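Local coordinates for intergenic-region protein (Escherichia coli CFT073, PDB 2WJ9), which is an ArdB-type antirestriction protein that probably inhibits host restriction enzymes and so helps incoming DNA escape cleavage, at residues I67-W70 and P75-F78; Y96-G101 and R164-Q169; M142-H147 and Y154-H159. All coordinates share one frame; numbering follows the deposited sequence. Where two conformers were deposited one is given.

Contact 1. Residues I67-W70 and P75-F78; sequences IPQW and PRVF. With SO4 (sulfate ion), chain H.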
loop_
_atom_site.group_PDB
_atom_site.type_symbol
_atom_site.label_atom_id
_atom_site.label_comp_id
_atom_site.label_asym_id
_atom_site.label_seq_id
_atom_site.Cartn_x
_atom_site.Cartn_y
_atom_site.Cartn_z
ATOM N N ILE B 67 -16.095 0.455 4.661
ATOM C CA ILE B 67 -15.369 -0.022 5.836
ATOM C C ILE B 67 -16.269 0.014 7.070
ATOM O O ILE B 67 -16.907 1.029 7.334
ATOM C CB ILE B 67 -14.104 0.848 6.094
ATOM C CG1 ILE B 67 -13.143 0.775 4.889
ATOM C CG2 ILE B 67 -13.403 0.426 7.407
ATOM C CD1 ILE B 67 -12.103 1.909 4.845
ATOM N N PRO B 68 -16.310 -1.084 7.852
ATOM C CA PRO B 68 -17.136 -1.054 9.063
ATOM C C PRO B 68 -16.758 0.090 10.004
ATOM O O PRO B 68 -15.576 0.373 10.190
ATOM C CB PRO B 68 -16.851 -2.412 9.717
ATOM C CG PRO B 68 -16.460 -3.297 8.565
ATOM C CD PRO B 68 -15.649 -2.392 7.680
ATOM N N GLN B 69 -17.769 0.751 10.558
ATOM C CA GLN B 69 -17.579 1.869 11.495
ATOM C C GLN B 69 -16.883 3.102 10.906
ATOM O O GLN B 69 -16.211 3.840 11.627
ATOM C CB GLN B 69 -16.842 1.409 12.764
ATOM C CG GLN B 69 -17.586 0.358 13.548
ATOM C CD GLN B 69 -17.030 0.213 14.936
ATOM O OE1 GLN B 69 -16.217 -0.668 15.197
ATOM N NE2 GLN B 69 -17.430 1.110 15.824
ATOM N N TRP B 70 -17.088 3.361 9.615
ATOM C CA TRP B 70 -16.452 4.518 8.968
ATOM C C TRP B 70 -16.838 5.845 9.630
ATOM O O TRP B 70 -16.059 6.790 9.613
ATOM C CB TRP B 70 -16.708 4.571 7.441
ATOM C CG TRP B 70 -18.145 4.573 7.024
ATOM C CD1 TRP B 70 -18.863 3.498 6.584
ATOM C CD2 TRP B 70 -19.044 5.699 6.980
ATOM N NE1 TRP B 70 -20.151 3.874 6.296
ATOM C CE2 TRP B 70 -20.291 5.218 6.527
ATOM C CE3 TRP B 70 -18.923 7.058 7.291
ATOM C CZ2 TRP B 70 -21.400 6.049 6.370
ATOM C CZ3 TRP B 70 -20.029 7.879 7.146
ATOM C CH2 TRP B 70 -21.252 7.371 6.697
ATOM N N PRO B 75 -13.582 10.760 14.898
ATOM C CA PRO B 75 -13.335 10.631 16.344
ATOM C C PRO B 75 -12.103 9.793 16.742
ATOM O O PRO B 75 -11.415 10.130 17.722
ATOM C CB PRO B 75 -14.611 9.951 16.851
ATOM C CG PRO B 75 -15.644 10.368 15.911
ATOM C CD PRO B 75 -15.000 10.515 14.575
ATOM N N ARG B 76 -11.839 8.704 16.030
ATOM C CA ARG B 76 -10.674 7.856 16.343
ATOM C C ARG B 76 -9.335 8.570 16.071
ATOM O O ARG B 76 -8.378 8.413 16.835
ATOM C CB ARG B 76 -10.740 6.514 15.604
ATOM C CG ARG B 76 -11.774 5.554 16.184
ATOM C CD ARG B 76 -11.876 4.252 15.388
ATOM N NE ARG B 76 -13.134 3.564 15.636
ATOM C CZ ARG B 76 -13.442 2.897 16.742
ATOM N NH1 ARG B 76 -12.589 2.820 17.763
ATOM N NH2 ARG B 76 -14.632 2.317 16.836
ATOM N N VAL B 77 -9.275 9.342 14.982
ATOM C CA VAL B 77 -8.080 10.147 14.665
ATOM C C VAL B 77 -7.810 11.164 15.784
ATOM O O VAL B 77 -6.684 11.282 16.276
ATOM C CB VAL B 77 -8.202 10.892 13.316
ATOM C CG1 VAL B 77 -6.999 11.807 13.101
ATOM C CG2 VAL B 77 -8.317 9.892 12.142
ATOM N N PHE B 78 -8.846 11.892 16.196
ATOM C CA PHE B 78 -8.708 12.850 17.305
ATOM C C PHE B 78 -8.287 12.138 18.600
ATOM O O PHE B 78 -7.512 12.684 19.388
ATOM C CB PHE B 78 -10.002 13.652 17.520
ATOM C CG PHE B 78 -10.261 14.715 16.464
ATOM C CD1 PHE B 78 -9.263 15.613 16.092
ATOM C CD2 PHE B 78 -11.518 14.851 15.884
ATOM C CE1 PHE B 78 -9.511 16.609 15.137
ATOM C CE2 PHE B 78 -11.774 15.841 14.930
ATOM C CZ PHE B 78 -10.772 16.713 14.549
HETATM S S SO4 H . -9.435 3.192 19.600
HETATM O O1 SO4 H . -8.000 2.900 19.534
HETATM O O2 SO4 H . -9.700 4.070 20.736
HETATM O O3 SO4 H . -9.764 3.836 18.316
HETATM O O4 SO4 H . -10.175 1.937 19.806
#

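Contact 2. Residues Y96-G101 and R164-Q169; sequences YTLNNG and RDYALQ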
loop_
_atom_site.group_PDB
_atom_site.type_symbol
_atom_site.label_atom_id
_atom_site.label_comp_id
_atom_site.label_asym_id
_atom_site.label_seq_id
_atom_site.Cartn_x
_atom_site.Cartn_y
_atom_site.Cartn_z
ATOM N N TYR B 96 -8.364 16.144 3.240
ATOM C CA TYR B 96 -7.500 16.072 2.051
ATOM C C TYR B 96 -7.662 14.752 1.273
ATOM O O TYR B 96 -7.845 13.686 1.861
ATOM C CB TYR B 96 -6.022 16.227 2.452
ATOM C CG TYR B 96 -5.697 17.571 3.060
ATOM C CD1 TYR B 96 -5.372 18.660 2.255
ATOM C CD2 TYR B 96 -5.725 17.759 4.436
ATOM C CE1 TYR B 96 -5.082 19.901 2.809
ATOM C CE2 TYR B 96 -5.426 18.991 5.004
ATOM C CZ TYR B 96 -5.115 20.065 4.185
ATOM O OH TYR B 96 -4.834 21.302 4.748
ATOM N N THR B 97 -7.567 14.846 -0.051
ATOM C CA THR B 97 -7.459 13.682 -0.943
ATOM C C THR B 97 -6.044 13.575 -1.530
ATOM O O THR B 97 -5.350 14.586 -1.661
ATOM C CB THR B 97 -8.503 13.731 -2.101
ATOM O OG1 THR B 97 -8.299 14.885 -2.937
ATOM C CG2 THR B 97 -9.925 13.748 -1.536
ATOM N N LEU B 98 -5.639 12.347 -1.869
ATOM C CA LEU B 98 -4.329 12.066 -2.474
ATOM C C LEU B 98 -4.552 11.560 -3.909
ATOM O O LEU B 98 -5.565 10.926 -4.185
ATOM C CB LEU B 98 -3.552 11.026 -1.637
ATOM C CG LEU B 98 -2.955 11.464 -0.276
ATOM C CD1 LEU B 98 -2.654 10.258 0.594
ATOM C CD2 LEU B 98 -1.707 12.329 -0.450
ATOM N N ASN B 99 -3.603 11.825 -4.802
ATOM C CA ASN B 99 -3.725 11.410 -6.222
ATOM C C ASN B 99 -3.422 9.922 -6.495
ATOM O O ASN B 99 -3.374 9.494 -7.670
ATOM C CB ASN B 99 -2.876 12.312 -7.128
ATOM C CG ASN B 99 -1.394 12.284 -6.780
ATOM O OD1 ASN B 99 -1.015 11.933 -5.667
ATOM N ND2 ASN B 99 -0.552 12.669 -7.731
ATOM N N ASN B 100 -3.183 9.154 -5.430
ATOM C CA ASN B 100 -3.129 7.689 -5.512
ATOM C C ASN B 100 -4.408 7.011 -4.988
ATOM O O ASN B 100 -4.457 5.790 -4.869
ATOM C CB ASN B 100 -1.898 7.144 -4.785
ATOM C CG ASN B 100 -1.922 7.417 -3.280
ATOM O OD1 ASN B 100 -2.813 8.109 -2.766
ATOM N ND2 ASN B 100 -0.940 6.863 -2.571
ATOM N N GLY B 101 -5.428 7.814 -4.688
ATOM C CA GLY B 101 -6.701 7.340 -4.131
ATOM C C GLY B 101 -6.819 7.423 -2.615
ATOM O O GLY B 101 -7.867 7.123 -2.053
ATOM N N ARG B 164 0.677 5.856 3.826
ATOM C CA ARG B 164 2.059 5.492 4.133
ATOM C C ARG B 164 3.012 5.940 3.021
ATOM O O ARG B 164 4.077 6.466 3.300
ATOM C CB ARG B 164 2.187 3.979 4.403
ATOM C CG ARG B 164 3.608 3.439 4.643
ATOM C CD ARG B 164 3.515 1.935 4.964
ATOM N NE ARG B 164 4.785 1.211 5.052
ATOM C CZ ARG B 164 5.295 0.399 4.124
ATOM N NH1 ARG B 164 4.681 0.198 2.962
ATOM N NH2 ARG B 164 6.442 -0.222 4.363
ATOM N N ASP B 165 2.619 5.750 1.756
ATOM C CA ASP B 165 3.458 6.206 0.630
ATOM C C ASP B 165 3.669 7.726 0.626
ATOM O O ASP B 165 4.774 8.197 0.372
ATOM C CB ASP B 165 2.862 5.784 -0.720
ATOM C CG ASP B 165 3.205 4.359 -1.110
ATOM O OD1 ASP B 165 3.879 3.637 -0.336
ATOM O OD2 ASP B 165 2.801 3.961 -2.229
ATOM N N TYR B 166 2.610 8.481 0.903
ATOM C CA TYR B 166 2.710 9.938 1.050
ATOM C C TYR B 166 3.672 10.323 2.187
ATOM O O TYR B 166 4.484 11.256 2.034
ATOM C CB TYR B 166 1.322 10.543 1.281
ATOM C CG TYR B 166 1.291 12.054 1.328
ATOM C CD1 TYR B 166 1.629 12.815 0.214
ATOM C CD2 TYR B 166 0.894 12.729 2.478
ATOM C CE1 TYR B 166 1.589 14.199 0.250
ATOM C CE2 TYR B 166 0.857 14.109 2.522
ATOM C CZ TYR B 166 1.202 14.844 1.405
ATOM O OH TYR B 166 1.167 16.225 1.435
ATOM N N ALA B 167 3.595 9.590 3.307
ATOM C CA ALA B 167 4.501 9.797 4.451
ATOM C C ALA B 167 5.951 9.499 4.072
ATOM O O ALA B 167 6.868 10.218 4.487
ATOM C CB ALA B 167 4.082 8.930 5.635
ATOM N N LEU B 168 6.154 8.449 3.269
ATOM C CA LEU B 168 7.498 8.061 2.847
ATOM C C LEU B 168 8.150 9.110 1.945
ATOM O O LEU B 168 9.371 9.156 1.858
ATOM C CB LEU B 168 7.489 6.681 2.166
ATOM C CG LEU B 168 7.277 5.497 3.126
ATOM C CD1 LEU B 168 6.997 4.191 2.360
ATOM C CD2 LEU B 168 8.471 5.324 4.051
ATOM N N GLN B 169 7.342 9.938 1.282
ATOM C CA GLN B 169 7.849 11.010 0.418
ATOM C C GLN B 169 7.923 12.374 1.123
ATOM O O GLN B 169 8.420 13.341 0.546
ATOM C CB GLN B 169 6.976 11.151 -0.836
ATOM C CG GLN B 169 6.996 9.930 -1.768
ATOM C CD GLN B 169 6.236 10.142 -3.067
ATOM O OE1 GLN B 169 5.680 11.215 -3.327
ATOM N NE2 GLN B 169 6.227 9.110 -3.909
HETATM O O HOH W 1 0.745 4.880 -3.715
#

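Contact 3. Residues M142-H147 and Y154-H159; sequences MTYSHH and YAMTVH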
loop_
_atom_site.group_PDB
_atom_site.type_symbol
_atom_site.label_atom_id
_atom_site.label_comp_id
_atom_site.label_asym_id
_atom_site.label_seq_id
_atom_site.Cartn_x
_atom_site.Cartn_y
_atom_site.Cartn_z
ATOM N N MET B 142 -1.849 5.685 12.307
ATOM C CA MET B 142 -2.121 4.837 13.473
ATOM C C MET B 142 -3.577 4.375 13.474
ATOM O O MET B 142 -3.878 3.205 13.756
ATOM C CB MET B 142 -1.835 5.613 14.766
ATOM C CG MET B 142 -0.388 6.048 14.930
ATOM S SD MET B 142 0.743 4.656 15.097
ATOM C CE MET B 142 0.458 4.132 16.789
ATOM N N THR B 143 -4.480 5.304 13.164
ATOM C CA THR B 143 -5.919 5.001 13.086
ATOM C C THR B 143 -6.209 3.921 12.030
ATOM O O THR B 143 -6.879 2.928 12.319
ATOM C CB THR B 143 -6.740 6.269 12.743
ATOM O OG1 THR B 143 -6.493 7.270 13.739
ATOM C CG2 THR B 143 -8.245 5.947 12.681
ATOM N N TYR B 144 -5.686 4.113 10.822
ATOM C CA TYR B 144 -5.964 3.201 9.704
ATOM C C TYR B 144 -5.391 1.792 9.939
ATOM O O TYR B 144 -6.046 0.779 9.658
ATOM C CB TYR B 144 -5.438 3.762 8.367
ATOM C CG TYR B 144 -6.009 5.101 7.884
ATOM C CD1 TYR B 144 -7.076 5.735 8.536
ATOM C CD2 TYR B 144 -5.483 5.723 6.731
ATOM C CE1 TYR B 144 -7.586 6.965 8.068
ATOM C CE2 TYR B 144 -5.981 6.943 6.272
ATOM C CZ TYR B 144 -7.021 7.560 6.941
ATOM O OH TYR B 144 -7.524 8.765 6.507
ATOM N N SER B 145 -4.166 1.724 10.442
ATOM C CA SER B 145 -3.515 0.437 10.688
ATOM C C SER B 145 -4.238 -0.351 11.785
ATOM O O SER B 145 -4.484 -1.546 11.639
ATOM C CB SER B 145 -2.032 0.627 11.033
ATOM O OG SER B 145 -1.837 1.599 12.049
ATOM N N HIS B 146 -4.578 0.325 12.882
ATOM C CA HIS B 146 -5.332 -0.294 13.961
ATOM C C HIS B 146 -6.685 -0.810 13.466
ATOM O O HIS B 146 -7.066 -1.947 13.722
ATOM C CB HIS B 146 -5.506 0.706 15.117
ATOM C CG HIS B 146 -6.118 0.120 16.349
ATOM N ND1 HIS B 146 -7.482 -0.011 16.517
ATOM C CD2 HIS B 146 -5.553 -0.326 17.498
ATOM C CE1 HIS B 146 -7.725 -0.537 17.705
ATOM N NE2 HIS B 146 -6.573 -0.736 18.320
ATOM N N HIS B 147 -7.391 0.021 12.699
ATOM C CA HIS B 147 -8.749 -0.325 12.299
ATOM C C HIS B 147 -8.765 -1.430 11.226
ATOM O O HIS B 147 -9.683 -2.258 11.191
ATOM C CB HIS B 147 -9.486 0.928 11.814
ATOM C CG HIS B 147 -10.979 0.823 11.901
ATOM N ND1 HIS B 147 -11.644 0.584 13.084
ATOM C CD2 HIS B 147 -11.937 0.936 10.950
ATOM C CE1 HIS B 147 -12.945 0.547 12.858
ATOM N NE2 HIS B 147 -13.150 0.759 11.568
ATOM N N TYR B 154 -10.001 -5.103 3.808
ATOM C CA TYR B 154 -8.867 -4.742 2.949
ATOM C C TYR B 154 -8.950 -3.309 2.407
ATOM O O TYR B 154 -7.932 -2.705 2.083
ATOM C CB TYR B 154 -8.706 -5.745 1.796
ATOM C CG TYR B 154 -8.171 -7.096 2.224
ATOM C CD1 TYR B 154 -6.800 -7.327 2.325
ATOM C CD2 TYR B 154 -9.034 -8.147 2.522
ATOM C CE1 TYR B 154 -6.301 -8.565 2.722
ATOM C CE2 TYR B 154 -8.540 -9.395 2.916
ATOM C CZ TYR B 154 -7.174 -9.594 3.017
ATOM O OH TYR B 154 -6.686 -10.836 3.400
ATOM N N ALA B 155 -10.153 -2.762 2.308
ATOM C CA ALA B 155 -10.303 -1.349 1.933
ATOM C C ALA B 155 -9.604 -0.413 2.939
ATOM O O ALA B 155 -9.053 0.610 2.550
ATOM C CB ALA B 155 -11.777 -0.976 1.783
ATOM N N MET B 156 -9.608 -0.774 4.224
ATOM C CA MET B 156 -8.928 0.035 5.255
ATOM C C MET B 156 -7.407 -0.110 5.104
ATOM O O MET B 156 -6.666 0.886 5.197
ATOM C CB MET B 156 -9.387 -0.362 6.666
ATOM C CG MET B 156 -8.857 0.532 7.798
ATOM S SD MET B 156 -9.653 2.130 8.079
ATOM C CE MET B 156 -8.937 3.172 6.802
ATOM N N THR B 157 -6.962 -1.347 4.865
ATOM C CA THR B 157 -5.551 -1.654 4.559
ATOM C C THR B 157 -5.025 -0.811 3.386
ATOM O O THR B 157 -3.918 -0.259 3.437
ATOM C CB THR B 157 -5.340 -3.165 4.228
ATOM O OG1 THR B 157 -6.153 -3.995 5.073
ATOM C CG2 THR B 157 -3.867 -3.573 4.376
ATOM N N VAL B 158 -5.815 -0.709 2.318
ATOM C CA VAL B 158 -5.402 0.098 1.180
ATOM C C VAL B 158 -5.240 1.591 1.523
ATOM O O VAL B 158 -4.258 2.204 1.108
ATOM C CB VAL B 158 -6.341 -0.114 -0.016
ATOM C CG1 VAL B 158 -6.087 0.931 -1.102
ATOM C CG2 VAL B 158 -6.192 -1.548 -0.550
ATOM N N HIS B 159 -6.169 2.156 2.292
ATOM C CA HIS B 159 -6.003 3.520 2.823
ATOM C C HIS B 159 -4.686 3.673 3.611
ATOM O O HIS B 159 -3.979 4.676 3.465
ATOM C CB HIS B 159 -7.211 3.946 3.677
ATOM C CG HIS B 159 -8.300 4.615 2.892
ATOM N ND1 HIS B 159 -8.101 5.787 2.193
ATOM C CD2 HIS B 159 -9.598 4.277 2.695
ATOM C CE1 HIS B 159 -9.223 6.133 1.584
ATOM N NE2 HIS B 159 -10.151 5.238 1.877
#

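Contact 1. Residues I67-W70 and P75-F78
The side chains of Gln-69 and Arg-76 meet on the protein surface where a type II beta turn, Ile-67 to Trp-70, leads toward helix 73-84. Such a turn needs an unusual backbone at its third position, and Gln-69 supplies it with a positive phi of 64°; the closing bond from Trp-70 N to Ile-67 O is weak. From this corner the glutamine points toward the helix, while Arg-76, in the first turn of that helix, points back toward the loop. The two chains cross at roughly a right angle, and their flat ends are also turned steeply, the amide plane lying 83° from the guanidinium plane. The amide lies at the edge of the guanidinium, near its plane, on the NH2 side, and the modelled NE2 of Gln-69 stands 3.2 Å from NH2 of Arg-76. The amide is probably turned over in the model, and only its position at the guanidinium edge is secure.

Arg-76 is gripped at other points too. Its NE bonds to OG1 of Thr-72, the hydroxyl that also binds the carbonyl O of Gln-69, so one threonine ties the turn and the arginine together. Both side chains additionally touch Arg-150 of helix 132-151. With the arginine extended from CG to NE, NH1 reaches a sulfate ion, probably from the crystallisation liquor, which Arg-83 also binds. Sulfate O3 lies 3.4 Å from CG of Arg-76, and NH1 donates to that same O3 over 3.1 Å, with the N-H...O angle at 157°.

Contact 2. Residues Y96-G101 and R164-Q169
Leu-98 closes strand 93-98 and Tyr-166 lies near the end of helix 154-168; their CA atoms, 8.2 Å apart, are the nearest across the contact, and beyond the leucine a type I turn, from Leu-98 to Gly-101, starts the beta-hairpin connection to strand 103-107. Gly-101 N bonds to Leu-98 O, and the positive phi of Gly-101 is one that a side chain would make difficult.

The larger, apolar part is a CH-pi contact. Leu-98 lowers its CD2 methyl over one face of the Tyr-166 ring, 3.6 Å from the centroid and 22° off the ring normal. The methyl is displaced toward the CG-CD1 side, with CD1 of Tyr-166 only 3.4 Å from it. The other branch, CD1 of Leu-98, rests against CB of the tyrosine. Placing CG trans to the backbone N (chi1 -175°) carries the tyrosine ring against the Leu-98 methyl; the Tyr-166 side chain also touches Ala-48 of strand 48-50, and its OH makes a weak bond to Glu-133.

The polar part runs through a water. It accepts from ND2 of Asn-100 at 2.8 Å and donates to OD2 of Asp-165 at 2.7 Å. The amide is held at both ends, since OD1 takes the N-H of Gly-102 and ND2 also bonds to Arg-162 O. Across the dimer interface, OD2 of Asp-165 pairs in a salt bridge with Arg-164 of the second subunit, and the reverse pair repeats it. A buried carboxylate is thereby probably stabilised as an anion, and the water joins the hairpin turn to a carboxylate that also faces the second subunit.

Contact 3. Residues M142-H147 and Y154-H159
The ring of Tyr-144 is met obliquely by two groups, the CE methyl of Met-156 and the carbonyl O of His-159, whereas the His-147 ring receives the sulfur of Met-156 at its edge. CE lies 3.6 Å from CD1 of Tyr-144, and the carbonyl O of His-159 is 3.7 Å from CD2 of the same ring. The sulfur sits 3.9 Å from CD2 of His-147, 83° off the normal of that ring; SD also lies 5.3 Å from the Tyr-144 ring centroid, an oblique Met-aromatic contact. The planes of the Tyr-144 and His-159 rings are tilted by 57°, and His-159 stacks on Phe-64.

These groups meet in the interface of a helical hairpin, helices 132-151 and 154-168, whose local axes run roughly antiparallel at 152° and approach to 8.4 Å. Tyr-144 and Met-156 are closest in backbone register. Folded at both its second and third torsions, the methionine chain curls between Tyr-144 and His-147, sending SD to the histidine edge and CE to the tyrosine; its CG lies 3.4 Å from the carbonyl O of Tyr-144.

His-159 NE2 bonds to His-63 O. Chemically, the hairpin is joined by Met-aromatic and apolar contacts, while hydrogen bonds from Tyr-144 OH to Ala-103 O and from His-147 NE2 to Pro-68 O limit how the two rings that meet the thioether can shift.

How the contacts relate
Contact 1 is a surface contact, whereas contacts 2 and 3 are buried. Outside, a guanidinium meets an amide and a sulfate; contact 2 mixes a methyl over a ring with a buried water bridge and an intersubunit salt bridge, and contact 3, a thioether beside rings, is mainly apolar. Helix 154-168 serves both buried contacts, its first turns in contact 3 and its last in contact 2, and contact 3 is nested within the loop that contact 2 closes. Both also border the second subunit. Contact 1 lies against contact 3, where Val-77 packs on Thr-143. Contacts 1 and 2 do not touch; they occupy opposite sides of the chain's centre, with centres about 19 Å apart.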